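Local coordinates for sulfatase (Bacteroides fragilis CAG:558, PDB 6USS), which probably hydrolyses aryl sulfate esters as a calcium-dependent member of the sulfatase family from the gut microbiome, at residues S121-W129 with G499-T507; V218-G226 with A234-A242. The protein carries 1 engineered substitution. All coordinates share one frame; numbering follows the deposited sequence.

Contact 1. Residues S121-W129 with G499-T507; sequences SDVFNVADW and GQRPSFKAT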
# COMPACT_ATOMS: atom_id res chain seq x y z
N SER A 121 -1.94 -32.09 22.28
CA SER A 121 -2.91 -33.11 22.66
C SER A 121 -2.24 -34.46 22.65
O SER A 121 -1.55 -34.81 21.68
CB SER A 121 -4.11 -33.13 21.69
OG SER A 121 -4.83 -34.36 21.79
N ASP A 122 -2.43 -35.24 23.72
CA ASP A 122 -2.00 -36.63 23.70
C ASP A 122 -3.10 -37.56 23.17
O ASP A 122 -2.96 -38.78 23.27
CB ASP A 122 -1.51 -37.06 25.09
CG ASP A 122 -2.57 -36.89 26.18
OD1 ASP A 122 -3.78 -36.87 25.85
OD2 ASP A 122 -2.19 -36.79 27.38
N VAL A 123 -4.18 -37.00 22.60
CA VAL A 123 -5.25 -37.77 21.97
C VAL A 123 -5.17 -37.70 20.44
O VAL A 123 -5.29 -38.71 19.76
CB VAL A 123 -6.64 -37.30 22.46
CG1 VAL A 123 -7.76 -37.81 21.54
CG2 VAL A 123 -6.89 -37.72 23.90
N PHE A 124 -4.99 -36.50 19.89
CA PHE A 124 -5.12 -36.29 18.45
C PHE A 124 -4.05 -35.34 17.94
O PHE A 124 -3.41 -34.61 18.71
CB PHE A 124 -6.51 -35.72 18.06
CG PHE A 124 -6.91 -34.49 18.84
CD1 PHE A 124 -6.42 -33.23 18.48
CD2 PHE A 124 -7.76 -34.58 19.94
CE1 PHE A 124 -6.77 -32.09 19.22
CE2 PHE A 124 -8.11 -33.45 20.66
CZ PHE A 124 -7.61 -32.20 20.29
N ASN A 125 -3.85 -35.38 16.62
CA ASN A 125 -3.12 -34.36 15.88
C ASN A 125 -4.12 -33.44 15.20
O ASN A 125 -5.10 -33.92 14.63
CB ASN A 125 -2.21 -34.97 14.83
CG ASN A 125 -1.14 -35.81 15.44
OD1 ASN A 125 -0.27 -35.30 16.15
ND2 ASN A 125 -1.20 -37.12 15.20
N VAL A 126 -3.86 -32.14 15.24
CA VAL A 126 -4.75 -31.19 14.59
C VAL A 126 -4.59 -31.30 13.08
O VAL A 126 -3.65 -31.94 12.59
CB VAL A 126 -4.49 -29.75 15.09
CG1 VAL A 126 -4.82 -29.63 16.57
CG2 VAL A 126 -3.06 -29.38 14.85
N ALA A 127 -5.50 -30.68 12.33
CA ALA A 127 -5.36 -30.62 10.88
C ALA A 127 -4.06 -29.92 10.51
O ALA A 127 -3.51 -29.12 11.28
CB ALA A 127 -6.53 -29.87 10.25
N ASP A 128 -3.55 -30.25 9.32
CA ASP A 128 -2.38 -29.53 8.79
C ASP A 128 -2.90 -28.24 8.18
O ASP A 128 -2.98 -28.07 6.96
CB ASP A 128 -1.62 -30.37 7.78
CG ASP A 128 -0.37 -29.68 7.27
OD1 ASP A 128 0.01 -28.61 7.80
OD2 ASP A 128 0.24 -30.21 6.32
N TRP A 129 -3.26 -27.31 9.05
CA TRP A 129 -4.00 -26.11 8.68
C TRP A 129 -3.05 -24.97 8.29
O TRP A 129 -1.82 -25.09 8.37
CB TRP A 129 -4.95 -25.74 9.82
CG TRP A 129 -4.30 -25.28 11.11
CD1 TRP A 129 -3.76 -26.07 12.10
CD2 TRP A 129 -4.15 -23.92 11.55
NE1 TRP A 129 -3.28 -25.27 13.13
CE2 TRP A 129 -3.51 -23.96 12.82
CE3 TRP A 129 -4.49 -22.68 11.00
CZ2 TRP A 129 -3.22 -22.80 13.54
CZ3 TRP A 129 -4.19 -21.53 11.72
CH2 TRP A 129 -3.56 -21.60 12.98
N GLY A 499 -12.26 -29.11 3.29
CA GLY A 499 -12.04 -28.91 4.71
C GLY A 499 -11.19 -30.03 5.30
O GLY A 499 -10.91 -31.06 4.68
N GLN A 500 -10.79 -29.81 6.55
CA GLN A 500 -9.82 -30.69 7.18
C GLN A 500 -10.35 -31.22 8.50
O GLN A 500 -11.40 -30.82 9.01
CB GLN A 500 -8.50 -29.97 7.40
CG GLN A 500 -7.84 -29.51 6.12
CD GLN A 500 -6.54 -28.80 6.42
OE1 GLN A 500 -6.51 -27.82 7.18
NE2 GLN A 500 -5.45 -29.31 5.85
N ARG A 501 -9.59 -32.14 9.08
CA ARG A 501 -10.05 -32.87 10.24
C ARG A 501 -8.83 -33.30 11.02
O ARG A 501 -7.74 -33.43 10.44
CB ARG A 501 -10.89 -34.09 9.80
CG ARG A 501 -10.04 -35.15 9.10
CD ARG A 501 -10.72 -35.86 7.93
NE ARG A 501 -11.45 -37.05 8.34
CZ ARG A 501 -11.64 -38.13 7.59
NH1 ARG A 501 -11.15 -38.19 6.36
NH2 ARG A 501 -12.34 -39.14 8.07
N PRO A 502 -8.96 -33.50 12.32
CA PRO A 502 -7.86 -34.07 13.10
C PRO A 502 -7.73 -35.56 12.82
O PRO A 502 -8.61 -36.18 12.22
CB PRO A 502 -8.28 -33.82 14.56
CG PRO A 502 -9.54 -32.99 14.50
CD PRO A 502 -10.13 -33.20 13.15
N SER A 503 -6.62 -36.12 13.30
CA SER A 503 -6.42 -37.56 13.25
C SER A 503 -6.05 -38.07 14.64
O SER A 503 -5.56 -37.33 15.49
CB SER A 503 -5.34 -37.94 12.22
OG SER A 503 -4.07 -37.48 12.64
N PHE A 504 -6.32 -39.35 14.88
CA PHE A 504 -6.06 -39.93 16.18
C PHE A 504 -4.62 -40.42 16.30
O PHE A 504 -4.05 -40.96 15.35
CB PHE A 504 -7.02 -41.09 16.44
CG PHE A 504 -8.41 -40.65 16.76
CD1 PHE A 504 -8.65 -39.82 17.85
CD2 PHE A 504 -9.48 -41.04 15.97
CE1 PHE A 504 -9.93 -39.41 18.16
CE2 PHE A 504 -10.77 -40.63 16.28
CZ PHE A 504 -10.99 -39.82 17.38
N LYS A 505 -4.03 -40.22 17.48
CA LYS A 505 -2.65 -40.63 17.69
C LYS A 505 -2.52 -42.15 17.89
O LYS A 505 -1.51 -42.74 17.46
CB LYS A 505 -2.05 -39.88 18.88
CG LYS A 505 -1.61 -38.48 18.52
CD LYS A 505 -0.96 -37.76 19.68
CE LYS A 505 -0.36 -36.43 19.24
NZ LYS A 505 0.15 -35.66 20.42
N ALA A 506 -3.51 -42.78 18.51
CA ALA A 506 -3.55 -44.23 18.66
C ALA A 506 -3.40 -44.91 17.31
O ALA A 506 -2.36 -45.49 16.99
CB ALA A 506 -4.86 -44.67 19.33
N THR A 507 -4.44 -44.82 16.49
CA THR A 507 -4.46 -45.48 15.19
C THR A 507 -3.57 -44.80 14.17
O THR A 507 -2.98 -45.47 13.32
CB THR A 507 -5.89 -45.52 14.68
OG1 THR A 507 -6.36 -44.18 14.50
CG2 THR A 507 -6.78 -46.22 15.69
O HOH W 1 0.15 -32.69 20.02
O HOH W 2 -5.25 -32.66 8.18

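Contact 2. Residues V218-G226 with A234-A242; sequences VPGLDKYWG and ALTLEAIKA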
# COMPACT_ATOMS: atom_id res chain seq x y z
N VAL A 218 2.11 -2.75 19.77
CA VAL A 218 1.29 -2.06 18.79
C VAL A 218 2.18 -1.08 18.00
O VAL A 218 2.76 -0.18 18.62
CB VAL A 218 0.11 -1.32 19.44
CG1 VAL A 218 -0.83 -0.79 18.36
CG2 VAL A 218 -0.63 -2.25 20.39
N PRO A 219 2.29 -1.23 16.69
CA PRO A 219 3.11 -0.30 15.91
C PRO A 219 2.28 0.88 15.43
O PRO A 219 1.05 0.89 15.52
CB PRO A 219 3.58 -1.17 14.73
CG PRO A 219 2.46 -2.17 14.55
CD PRO A 219 1.77 -2.34 15.88
N GLY A 220 2.97 1.91 14.94
CA GLY A 220 2.29 3.01 14.30
C GLY A 220 1.71 4.06 15.21
O GLY A 220 0.95 4.92 14.74
N LEU A 221 2.03 4.06 16.51
CA LEU A 221 1.47 5.03 17.45
C LEU A 221 2.56 5.64 18.31
O LEU A 221 2.35 5.93 19.50
CB LEU A 221 0.39 4.38 18.32
CG LEU A 221 -0.76 3.74 17.55
CD1 LEU A 221 -1.64 2.93 18.48
CD2 LEU A 221 -1.58 4.81 16.80
N ASP A 222 3.74 5.84 17.72
CA ASP A 222 4.92 6.23 18.48
C ASP A 222 4.71 7.58 19.17
O ASP A 222 5.17 7.78 20.30
CB ASP A 222 6.15 6.25 17.57
CG ASP A 222 6.56 4.84 17.05
OD1 ASP A 222 5.72 3.91 16.95
OD2 ASP A 222 7.76 4.67 16.73
N LYS A 223 3.99 8.51 18.52
CA LYS A 223 3.82 9.83 19.14
C LYS A 223 2.91 9.81 20.37
O LYS A 223 2.83 10.83 21.06
CB LYS A 223 3.28 10.84 18.11
CG LYS A 223 1.83 10.59 17.65
CD LYS A 223 1.27 11.80 16.87
CE LYS A 223 0.39 11.38 15.67
NZ LYS A 223 1.10 11.00 14.38
N TYR A 224 2.22 8.71 20.65
CA TYR A 224 1.41 8.62 21.86
C TYR A 224 2.15 7.97 23.01
O TYR A 224 1.60 7.88 24.12
CB TYR A 224 0.11 7.86 21.59
CG TYR A 224 -0.75 8.49 20.51
CD1 TYR A 224 -1.64 9.51 20.82
CD2 TYR A 224 -0.66 8.07 19.19
CE1 TYR A 224 -2.42 10.10 19.84
CE2 TYR A 224 -1.44 8.66 18.20
CZ TYR A 224 -2.31 9.68 18.53
OH TYR A 224 -3.09 10.29 17.57
N TRP A 225 3.40 7.53 22.79
CA TRP A 225 4.14 6.82 23.82
C TRP A 225 4.36 7.72 25.02
O TRP A 225 4.62 8.92 24.88
CB TRP A 225 5.49 6.34 23.30
CG TRP A 225 5.43 5.23 22.30
CD1 TRP A 225 4.31 4.67 21.77
CD2 TRP A 225 6.54 4.56 21.70
NE1 TRP A 225 4.65 3.69 20.87
CE2 TRP A 225 6.02 3.60 20.81
CE3 TRP A 225 7.93 4.67 21.83
CZ2 TRP A 225 6.83 2.77 20.05
CZ3 TRP A 225 8.73 3.85 21.08
CH2 TRP A 225 8.18 2.91 20.20
N GLY A 226 4.27 7.14 26.21
CA GLY A 226 4.50 7.93 27.40
C GLY A 226 3.47 8.99 27.69
O GLY A 226 3.71 9.85 28.54
N ALA A 234 -6.14 6.45 20.87
CA ALA A 234 -5.13 6.69 19.85
C ALA A 234 -5.60 6.23 18.48
O ALA A 234 -5.41 6.93 17.48
CB ALA A 234 -3.83 5.97 20.22
N LEU A 235 -6.22 5.05 18.42
CA LEU A 235 -6.70 4.54 17.14
C LEU A 235 -7.75 5.46 16.54
O LEU A 235 -7.74 5.72 15.33
CB LEU A 235 -7.25 3.12 17.31
CG LEU A 235 -6.21 2.05 17.66
CD1 LEU A 235 -6.85 0.66 17.77
CD2 LEU A 235 -5.09 2.07 16.62
N THR A 236 -8.66 5.97 17.38
CA THR A 236 -9.70 6.87 16.89
C THR A 236 -9.11 8.18 16.36
O THR A 236 -9.53 8.67 15.31
CB THR A 236 -10.72 7.14 18.00
OG1 THR A 236 -11.12 5.90 18.58
CG2 THR A 236 -11.93 7.85 17.43
N LEU A 237 -8.13 8.76 17.06
CA LEU A 237 -7.57 10.02 16.60
C LEU A 237 -6.82 9.86 15.29
O LEU A 237 -6.88 10.74 14.42
CB LEU A 237 -6.67 10.64 17.67
CG LEU A 237 -7.43 11.01 18.94
CD1 LEU A 237 -6.44 11.08 20.11
CD2 LEU A 237 -8.20 12.32 18.76
N GLU A 238 -6.10 8.74 15.11
CA GLU A 238 -5.42 8.53 13.83
C GLU A 238 -6.42 8.18 12.72
O GLU A 238 -6.21 8.56 11.57
CB GLU A 238 -4.36 7.45 13.95
CG GLU A 238 -3.26 7.81 14.92
CD GLU A 238 -2.40 9.00 14.45
OE1 GLU A 238 -1.78 8.90 13.35
OE2 GLU A 238 -2.34 10.02 15.17
N ALA A 239 -7.49 7.47 13.06
CA ALA A 239 -8.54 7.26 12.07
C ALA A 239 -9.17 8.59 11.65
O ALA A 239 -9.47 8.80 10.47
CB ALA A 239 -9.61 6.32 12.63
N ILE A 240 -9.36 9.51 12.60
CA ILE A 240 -9.96 10.78 12.24
C ILE A 240 -9.05 11.53 11.27
O ILE A 240 -9.52 12.09 10.27
CB ILE A 240 -10.31 11.58 13.50
CG1 ILE A 240 -11.51 10.91 14.20
CG2 ILE A 240 -10.63 13.03 13.14
CD1 ILE A 240 -12.19 11.75 15.27
N LYS A 241 -7.72 11.52 11.50
CA LYS A 241 -6.86 12.20 10.54
C LYS A 241 -6.81 11.48 9.21
O LYS A 241 -6.63 12.13 8.18
CB LYS A 241 -5.43 12.39 11.07
CG LYS A 241 -5.31 12.86 12.50
CD LYS A 241 -3.92 12.52 13.04
CE LYS A 241 -3.58 13.30 14.32
NZ LYS A 241 -2.28 12.79 14.89
N ALA A 242 -6.93 10.16 9.20
CA ALA A 242 -6.97 9.48 7.91
C ALA A 242 -8.20 9.89 7.12
O ALA A 242 -8.16 9.94 5.88
CB ALA A 242 -6.92 7.97 8.08

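Contact 1. Residues S121-W129 with G499-T507
Asn-125 and Ser-503 form the antiparallel hydrogen-bonded pair of this contact, the N of Asn-125 lying 2.8 Å from the O of Ser-503 and the N of Ser-503 3.0 Å from the O of Asn-125. A third backbone bond runs from Lys-505 N to Val-123 O at 3.0 Å. Phe-124 and Phe-504, the adjoining non-hydrogen-bonded pair, place both side chains on the other face from Asn-125 and Ser-503. The result is a two-stranded antiparallel ribbon, separate from the large mixed sheet; it joins strand 124-125 to strand 503-504, the last of the chain, and the Phe-124 ring meets His-430 edge-to-face.

Among side-chain bonds, Ser-121 OG accepts from Val-123 N and Phe-124 N, an ST turn and ST motif. Gln-500, its CG anti to its own carbonyl carbon (chi1 -62°) and its chain extended, brings NE2 to Asp-128 O at 3.0 Å, from 67° above that carbonyl's plane. Water 1 accepts from Lys-505 NZ and Ser-121 N.

The side chains of Lys-505 and Asn-125 cross at about a right angle, Lys-505 CG 3.6 Å from Asn-125 ND2.

Apolar contact is sparse: Ala-127 CB meets Gln-500 CB at 3.5 Å, and Val-123 CG1 approaches Phe-504 CD1 at 4.3 Å.

Contact 2. Residues V218-G226 with A234-A242
Glu-238 OE2 accepts from two donors, Tyr-224 OH across the contact and Lys-241 NZ one turn further along its own helix. The phenol bond is short, 2.5 Å from Tyr-224 OH to Glu-238 OE2, and uses the anti lone pair; the ammonium arrives on the syn side, 2.8 Å between Lys-241 NZ and Glu-238 OE2 and 24° out of the carboxylate plane. Glu-238 is bent at its second torsion (chi2 -67°), which folds the carboxylate back to the edge of the Tyr-224 ring, the two planes 77° apart. A third charge completes a salt-bridge network: Lys-223 NZ stands 3.7 Å from Glu-238 OE2, a long salt bridge. The two lysines meet tip to tip, and the shared carboxylate probably offsets their like charges.

The Tyr-224 ring is sandwiched. Ala-234 CB sits 3.9 Å from the ring centroid, a CH-pi contact, while CG of Lys-223 lies over the opposite face, displaced toward the rim. These groups probably hinder ring flips, while the hydroxyl bond fixes where the far end of the ring lies. Alongside, Leu-221 bridges two helix positions with CD1, 4.1 Å from Ala-234 CB and 4.0 Å from Leu-235 CD2.

Leu-221, Lys-223 and Tyr-224, at and just before the 3-10 turn 222-224, thus fold back onto helix 231-247. That helix packs through Leu-235, Ala-239 and Ala-242 on strands 253-258 and 159-164 of the large mixed sheet, consistent with the alpha/beta fold of the alkaline phosphatase clan, and through Thr-236 and Ile-240 on helix 283-308.

Contact 2 is nested within the long chain loop that contact 1 closes, yet the two do not touch: their centres are 42 Å apart and their nearest atoms about 20 Å. They share no helix or strand. Both are partly buried and peripheral, centred 25 Å and 22 Å from the middle of the chain. Contact 1 joins segments 370 residues apart in a small ribbon, with three of its four direct hydrogen bonds between backbones; contact 2 joins segments eight residues apart at their closest ends, through side chains. Its charged cluster lies beside aromatic and aliphatic packing, whereas contact 1 buries more surface, 597 against 340 Å², with few apolar pairs.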